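Local coordinates for CdiI toxin (Salmonella enterica subsp. enterica serovar Rubislaw str. ATCC 10717, PDB 4ZQU), which acts as the immunity protein of a contact-dependent growth inhibition system, neutralising its cognate CdiA toxin, at residues C20-P34 with L84-W97. Sequence-based numbering, arbitrary orientation.
Sequences CVDTYSGYRSNQLDP and LYDSRRTVERYDEW
Pro34 lies across one face of the Arg93 guanidinium, its CG 3.4 Å from NE, while the opposite face rests on the backbone of helix 87-105 at Arg89 O. Bent at chi3, the arginine folds back along its helix, where NH1 gives a straight bond (161°) in the carbonyl plane to Leu84 O and NH2 reaches Asp83 O. Leu84 fills the hollow beside the proline: its CD1 branch meets Pro34 CD at 3.5 Å and also touches Leu32 O. Leu32, with CG anti to the backbone N (-176°), sends CD2 to the root of the Trp97 side chain, 3.8 Å from CB. The indole edge meets strand 19-26, where NE1 donates to Asp22 OD1 (2.9 Å) from above the carboxylate plane; Asp22 OD2 is held by Gln38. At the hairpin turn, Tyr85 pushes its hydroxyl against Gly26, OH to CA 3.3 Å, and bonds to Val64 O. Gln31 fits between this ring and Thr90, its amide plane tilted 69° to the ring. Helices 82-85 and 87-105 thus back the hairpin whose Asn30 and Gln31 pair with a strand of the CdiA-CT toxin chain, a beta-augmentation interface. Apolar contacts flank a polar centre where the Gln31 amide packs among Leu84 O, Thr90 and Tyr85; the carbonyl bonds and two covered faces probably fix the guanidinium's rotation, without a salt bridge across the contact.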
loop_
_atom_site.group_PDB
_atom_site.type_symbol
_atom_site.label_atom_id
_atom_site.label_comp_id
_atom_site.label_asym_id
_atom_site.label_seq_id
_atom_site.Cartn_x
_atom_site.Cartn_y
_atom_site.Cartn_z
ATOM N N CYS B 20 -4.290 -18.664 -2.330
ATOM C CA CYS B 20 -4.322 -18.247 -0.932
ATOM C C CYS B 20 -5.184 -17.011 -0.708
ATOM O O CYS B 20 -4.881 -15.936 -1.220
ATOM C CB CYS B 20 -2.901 -17.979 -0.432
ATOM S SG CYS B 20 -2.786 -17.603 1.330
ATOM N N VAL B 21 -6.249 -17.167 0.075
ATOM C CA VAL B 21 -7.134 -16.053 0.399
ATOM C C VAL B 21 -7.015 -15.664 1.870
ATOM O O VAL B 21 -7.272 -16.477 2.759
ATOM C CB VAL B 21 -8.604 -16.384 0.083
ATOM C CG1 VAL B 21 -9.494 -15.195 0.404
ATOM C CG2 VAL B 21 -8.758 -16.794 -1.373
ATOM N N ASP B 22 -6.622 -14.416 2.117
ATOM C CA ASP B 22 -6.472 -13.896 3.474
ATOM C C ASP B 22 -7.420 -12.738 3.745
ATOM O O ASP B 22 -7.749 -11.973 2.844
ATOM C CB ASP B 22 -5.036 -13.425 3.724
ATOM C CG ASP B 22 -4.059 -14.565 3.843
ATOM O OD1 ASP B 22 -3.376 -14.858 2.842
ATOM O OD2 ASP B 22 -3.967 -15.159 4.938
ATOM N N THR B 23 -7.839 -12.605 4.997
ATOM C CA THR B 23 -8.618 -11.453 5.424
ATOM C C THR B 23 -7.727 -10.223 5.579
ATOM O O THR B 23 -6.697 -10.273 6.249
ATOM C CB THR B 23 -9.332 -11.724 6.761
ATOM O OG1 THR B 23 -10.309 -12.755 6.587
ATOM C CG2 THR B 23 -10.015 -10.468 7.264
ATOM N N TYR B 24 -8.120 -9.126 4.939
ATOM C CA TYR B 24 -7.480 -7.834 5.152
ATOM C C TYR B 24 -8.441 -6.915 5.884
ATOM O O TYR B 24 -9.656 -7.044 5.750
ATOM C CB TYR B 24 -7.055 -7.191 3.831
ATOM C CG TYR B 24 -5.680 -7.583 3.354
ATOM C CD1 TYR B 24 -5.129 -8.812 3.684
ATOM C CD2 TYR B 24 -4.926 -6.716 2.575
ATOM C CE1 TYR B 24 -3.867 -9.166 3.247
ATOM C CE2 TYR B 24 -3.665 -7.056 2.141
ATOM C CZ TYR B 24 -3.140 -8.284 2.476
ATOM O OH TYR B 24 -1.885 -8.630 2.037
ATOM N N SER B 25 -7.896 -5.984 6.656
ATOM C CA SER B 25 -8.724 -5.072 7.425
ATOM C C SER B 25 -8.169 -3.662 7.367
ATOM O O SER B 25 -6.977 -3.467 7.145
ATOM C CB SER B 25 -8.825 -5.535 8.878
ATOM O OG SER B 25 -9.428 -6.813 8.965
ATOM N N GLY B 26 -9.035 -2.678 7.563
ATOM C CA GLY B 26 -8.589 -1.302 7.596
ATOM C C GLY B 26 -9.694 -0.274 7.501
ATOM O O GLY B 26 -10.775 -0.438 8.064
ATOM N N TYR B 27 -9.407 0.793 6.769
ATOM C CA TYR B 27 -10.273 1.955 6.691
ATOM C C TYR B 27 -10.130 2.549 5.304
ATOM O O TYR B 27 -11.040 2.479 4.481
ATOM C CB TYR B 27 -9.889 2.967 7.765
ATOM C CG TYR B 27 -10.839 4.128 7.939
ATOM C CD1 TYR B 27 -11.993 3.997 8.696
ATOM C CD2 TYR B 27 -10.565 5.367 7.373
ATOM C CE1 TYR B 27 -12.855 5.060 8.874
ATOM C CE2 TYR B 27 -11.423 6.436 7.542
ATOM C CZ TYR B 27 -12.566 6.279 8.293
ATOM O OH TYR B 27 -13.425 7.341 8.466
ATOM N N ARG B 28 -8.966 3.136 5.053
ATOM C CA ARG B 28 -8.582 3.524 3.706
ATOM C C ARG B 28 -7.649 2.454 3.154
ATOM O O ARG B 28 -8.008 1.722 2.229
ATOM C CB ARG B 28 -7.923 4.904 3.696
ATOM C CG ARG B 28 -8.909 6.035 3.946
ATOM C CD ARG B 28 -8.286 7.398 3.715
ATOM N NE ARG B 28 -9.286 8.466 3.732
ATOM C CZ ARG B 28 -9.844 8.994 2.646
ATOM N NH1 ARG B 28 -9.502 8.563 1.440
ATOM N NH2 ARG B 28 -10.745 9.961 2.766
ATOM N N SER B 29 -6.459 2.351 3.735
ATOM C CA SER B 29 -5.577 1.228 3.446
ATOM C C SER B 29 -6.150 -0.037 4.076
ATOM O O SER B 29 -6.919 0.032 5.035
ATOM C CB SER B 29 -4.164 1.489 3.971
ATOM O OG SER B 29 -4.153 1.584 5.386
ATOM N N ASN B 30 -5.785 -1.189 3.529
ATOM C CA ASN B 30 -6.174 -2.463 4.118
ATOM C C ASN B 30 -4.987 -3.415 4.138
ATOM O O ASN B 30 -4.175 -3.427 3.214
ATOM C CB ASN B 30 -7.349 -3.076 3.357
ATOM C CG ASN B 30 -7.043 -3.303 1.891
ATOM O OD1 ASN B 30 -6.682 -4.406 1.482
ATOM N ND2 ASN B 30 -7.187 -2.254 1.088
ATOM N N GLN B 31 -4.877 -4.205 5.199
ATOM C CA GLN B 31 -3.695 -5.034 5.381
ATOM C C GLN B 31 -3.993 -6.351 6.083
ATOM O O GLN B 31 -5.038 -6.509 6.715
ATOM C CB GLN B 31 -2.641 -4.263 6.170
ATOM C CG GLN B 31 -3.086 -3.850 7.559
ATOM C CD GLN B 31 -2.091 -2.928 8.225
ATOM O OE1 GLN B 31 -1.168 -3.377 8.903
ATOM N NE2 GLN B 31 -2.268 -1.625 8.028
ATOM N N LEU B 32 -3.052 -7.286 5.965
ATOM C CA LEU B 32 -3.155 -8.603 6.584
ATOM C C LEU B 32 -3.575 -8.514 8.045
ATOM O O LEU B 32 -2.867 -7.942 8.875
ATOM C CB LEU B 32 -1.823 -9.345 6.465
ATOM C CG LEU B 32 -1.790 -10.785 6.975
ATOM C CD1 LEU B 32 -2.737 -11.654 6.164
ATOM C CD2 LEU B 32 -0.372 -11.333 6.929
ATOM N N ASP B 33 -4.745 -9.070 8.339
ATOM C CA ASP B 33 -5.306 -9.053 9.685
ATOM C C ASP B 33 -4.922 -10.322 10.444
ATOM O O ASP B 33 -5.347 -11.415 10.077
ATOM C CB ASP B 33 -6.830 -8.915 9.609
ATOM C CG ASP B 33 -7.468 -8.611 10.951
ATOM O OD1 ASP B 33 -6.794 -8.729 11.993
ATOM O OD2 ASP B 33 -8.666 -8.262 10.963
ATOM N N PRO B 34 -4.121 -10.180 11.514
ATOM C CA PRO B 34 -3.725 -11.334 12.331
ATOM C C PRO B 34 -4.910 -12.000 13.028
ATOM O O PRO B 34 -4.784 -13.123 13.506
ATOM C CB PRO B 34 -2.762 -10.725 13.357
ATOM C CG PRO B 34 -3.115 -9.278 13.402
ATOM C CD PRO B 34 -3.515 -8.930 12.003
ATOM N N LEU B 84 -2.457 -3.626 14.978
ATOM C CA LEU B 84 -2.662 -3.961 13.577
ATOM C C LEU B 84 -1.823 -3.045 12.695
ATOM O O LEU B 84 -1.096 -3.502 11.810
ATOM C CB LEU B 84 -4.141 -3.849 13.204
ATOM C CG LEU B 84 -4.488 -4.075 11.729
ATOM C CD1 LEU B 84 -4.279 -5.529 11.339
ATOM C CD2 LEU B 84 -5.908 -3.628 11.413
ATOM N N TYR B 85 -1.914 -1.747 12.971
ATOM C CA TYR B 85 -1.270 -0.723 12.158
ATOM C C TYR B 85 0.211 -0.510 12.482
ATOM O O TYR B 85 0.920 0.146 11.716
ATOM C CB TYR B 85 -2.021 0.600 12.310
ATOM C CG TYR B 85 -3.304 0.668 11.514
ATOM C CD1 TYR B 85 -4.524 0.326 12.086
ATOM C CD2 TYR B 85 -3.297 1.079 10.188
ATOM C CE1 TYR B 85 -5.700 0.390 11.357
ATOM C CE2 TYR B 85 -4.464 1.144 9.452
ATOM C CZ TYR B 85 -5.663 0.802 10.041
ATOM O OH TYR B 85 -6.825 0.871 9.308
ATOM N N ASP B 86 0.673 -1.058 13.607
ATOM C CA ASP B 86 2.068 -0.905 14.026
ATOM C C ASP B 86 3.035 -1.475 12.990
ATOM O O ASP B 86 2.906 -2.627 12.583
ATOM C CB ASP B 86 2.303 -1.572 15.382
ATOM C CG ASP B 86 3.754 -1.494 15.824
ATOM O OD1 ASP B 86 4.168 -0.434 16.338
ATOM O OD2 ASP B 86 4.483 -2.490 15.651
ATOM N N SER B 87 4.007 -0.663 12.581
ATOM C CA SER B 87 4.882 -0.994 11.457
ATOM C C SER B 87 5.775 -2.202 11.715
ATOM O O SER B 87 6.110 -2.941 10.788
ATOM C CB SER B 87 5.754 0.209 11.091
ATOM O OG SER B 87 6.589 0.586 12.173
ATOM N N ARG B 88 6.168 -2.397 12.968
ATOM C CA ARG B 88 7.003 -3.533 13.320
ATOM C C ARG B 88 6.184 -4.817 13.322
ATOM O O ARG B 88 6.580 -5.810 12.716
ATOM C CB ARG B 88 7.672 -3.310 14.675
ATOM C CG ARG B 88 8.976 -2.547 14.569
ATOM C CD ARG B 88 9.800 -2.602 15.852
ATOM N NE ARG B 88 10.870 -1.601 15.908
ATOM C CZ ARG B 88 10.720 -0.287 15.731
ATOM N NH1 ARG B 88 9.521 0.248 15.541
ATOM N NH2 ARG B 88 11.781 0.504 15.790
ATOM N N ARG B 89 5.033 -4.786 13.987
ATOM C CA ARG B 89 4.139 -5.939 14.024
ATOM C C ARG B 89 3.671 -6.311 12.627
ATOM O O ARG B 89 3.535 -7.490 12.297
ATOM C CB ARG B 89 2.931 -5.660 14.919
ATOM C CG ARG B 89 3.267 -5.519 16.388
ATOM C CD ARG B 89 2.017 -5.650 17.230
ATOM N NE ARG B 89 2.303 -6.143 18.574
ATOM C CZ ARG B 89 1.594 -7.085 19.190
ATOM N NH1 ARG B 89 0.555 -7.642 18.580
ATOM N NH2 ARG B 89 1.924 -7.471 20.414
ATOM N N THR B 90 3.425 -5.289 11.815
ATOM C CA THR B 90 3.010 -5.479 10.432
ATOM C C THR B 90 4.018 -6.320 9.653
ATOM O O THR B 90 3.658 -7.323 9.039
ATOM C CB THR B 90 2.821 -4.128 9.722
ATOM O OG1 THR B 90 1.747 -3.413 10.345
ATOM C CG2 THR B 90 2.502 -4.333 8.256
ATOM N N VAL B 91 5.281 -5.909 9.694
ATOM C CA VAL B 91 6.340 -6.609 8.979
ATOM C C VAL B 91 6.555 -8.014 9.535
ATOM O O VAL B 91 6.770 -8.961 8.781
ATOM C CB VAL B 91 7.665 -5.816 9.038
ATOM C CG1 VAL B 91 8.827 -6.652 8.525
ATOM C CG2 VAL B 91 7.541 -4.520 8.250
ATOM N N GLU B 92 6.473 -8.152 10.854
ATOM C CA GLU B 92 6.738 -9.435 11.499
ATOM C C GLU B 92 5.676 -10.494 11.202
ATOM O O GLU B 92 6.006 -11.663 10.997
ATOM C CB GLU B 92 6.872 -9.246 13.009
ATOM C CG GLU B 92 8.106 -8.463 13.418
ATOM C CD GLU B 92 8.429 -8.619 14.888
ATOM O OE1 GLU B 92 7.867 -9.536 15.523
ATOM O OE2 GLU B 92 9.247 -7.827 15.407
ATOM N N ARG B 93 4.409 -10.089 11.182
ATOM C CA ARG B 93 3.327 -11.028 10.898
ATOM C C ARG B 93 3.315 -11.369 9.417
ATOM O O ARG B 93 2.818 -12.418 9.016
ATOM C CB ARG B 93 1.970 -10.467 11.331
ATOM C CG ARG B 93 1.456 -9.323 10.490
ATOM C CD ARG B 93 0.038 -8.960 10.887
ATOM N NE ARG B 93 -0.038 -8.435 12.246
ATOM C CZ ARG B 93 -0.202 -7.150 12.547
ATOM N NH1 ARG B 93 -0.313 -6.245 11.585
ATOM N NH2 ARG B 93 -0.259 -6.768 13.813
ATOM N N TYR B 94 3.868 -10.473 8.608
ATOM C CA TYR B 94 4.077 -10.751 7.196
ATOM C C TYR B 94 5.156 -11.815 7.039
ATOM O O TYR B 94 5.016 -12.742 6.243
ATOM C CB TYR B 94 4.468 -9.481 6.446
ATOM C CG TYR B 94 4.979 -9.732 5.048
ATOM C CD1 TYR B 94 4.115 -10.119 4.030
ATOM C CD2 TYR B 94 6.326 -9.578 4.741
ATOM C CE1 TYR B 94 4.578 -10.348 2.747
ATOM C CE2 TYR B 94 6.799 -9.804 3.460
ATOM C CZ TYR B 94 5.921 -10.188 2.467
ATOM O OH TYR B 94 6.385 -10.413 1.189
ATOM N N ASP B 95 6.231 -11.679 7.810
ATOM C CA ASP B 95 7.333 -12.632 7.766
ATOM C C ASP B 95 6.883 -14.014 8.223
ATOM O O ASP B 95 7.377 -15.030 7.734
ATOM C CB ASP B 95 8.502 -12.145 8.625
ATOM C CG ASP B 95 9.183 -10.920 8.042
ATOM O OD1 ASP B 95 9.133 -10.736 6.807
ATOM O OD2 ASP B 95 9.776 -10.143 8.820
ATOM N N GLU B 96 5.945 -14.048 9.163
ATOM C CA GLU B 96 5.361 -15.308 9.607
ATOM C C GLU B 96 4.410 -15.862 8.556
ATOM O O GLU B 96 4.325 -17.073 8.354
ATOM C CB GLU B 96 4.634 -15.127 10.938
ATOM C CG GLU B 96 5.571 -14.951 12.111
ATOM C CD GLU B 96 6.548 -16.104 12.238
ATOM O OE1 GLU B 96 6.152 -17.257 11.957
ATOM O OE2 GLU B 96 7.713 -15.856 12.614
ATOM N N TRP B 97 3.694 -14.964 7.891
ATOM C CA TRP B 97 2.816 -15.350 6.799
ATOM C C TRP B 97 3.627 -15.997 5.685
ATOM O O TRP B 97 3.233 -17.024 5.132
ATOM C CB TRP B 97 2.055 -14.133 6.271
ATOM C CG TRP B 97 1.159 -14.438 5.119
ATOM C CD1 TRP B 97 -0.146 -14.827 5.179
ATOM C CD2 TRP B 97 1.496 -14.370 3.729
ATOM N NE1 TRP B 97 -0.644 -15.010 3.910
ATOM C CE2 TRP B 97 0.346 -14.736 3.003
ATOM C CE3 TRP B 97 2.660 -14.038 3.027
ATOM C CZ2 TRP B 97 0.325 -14.778 1.608
ATOM C CZ3 TRP B 97 2.637 -14.082 1.642
ATOM C CH2 TRP B 97 1.478 -14.448 0.948
HETATM O O HOH W 1 -6.694 2.823 6.707
HETATM O O HOH W 2 -0.719 -6.441 8.618
#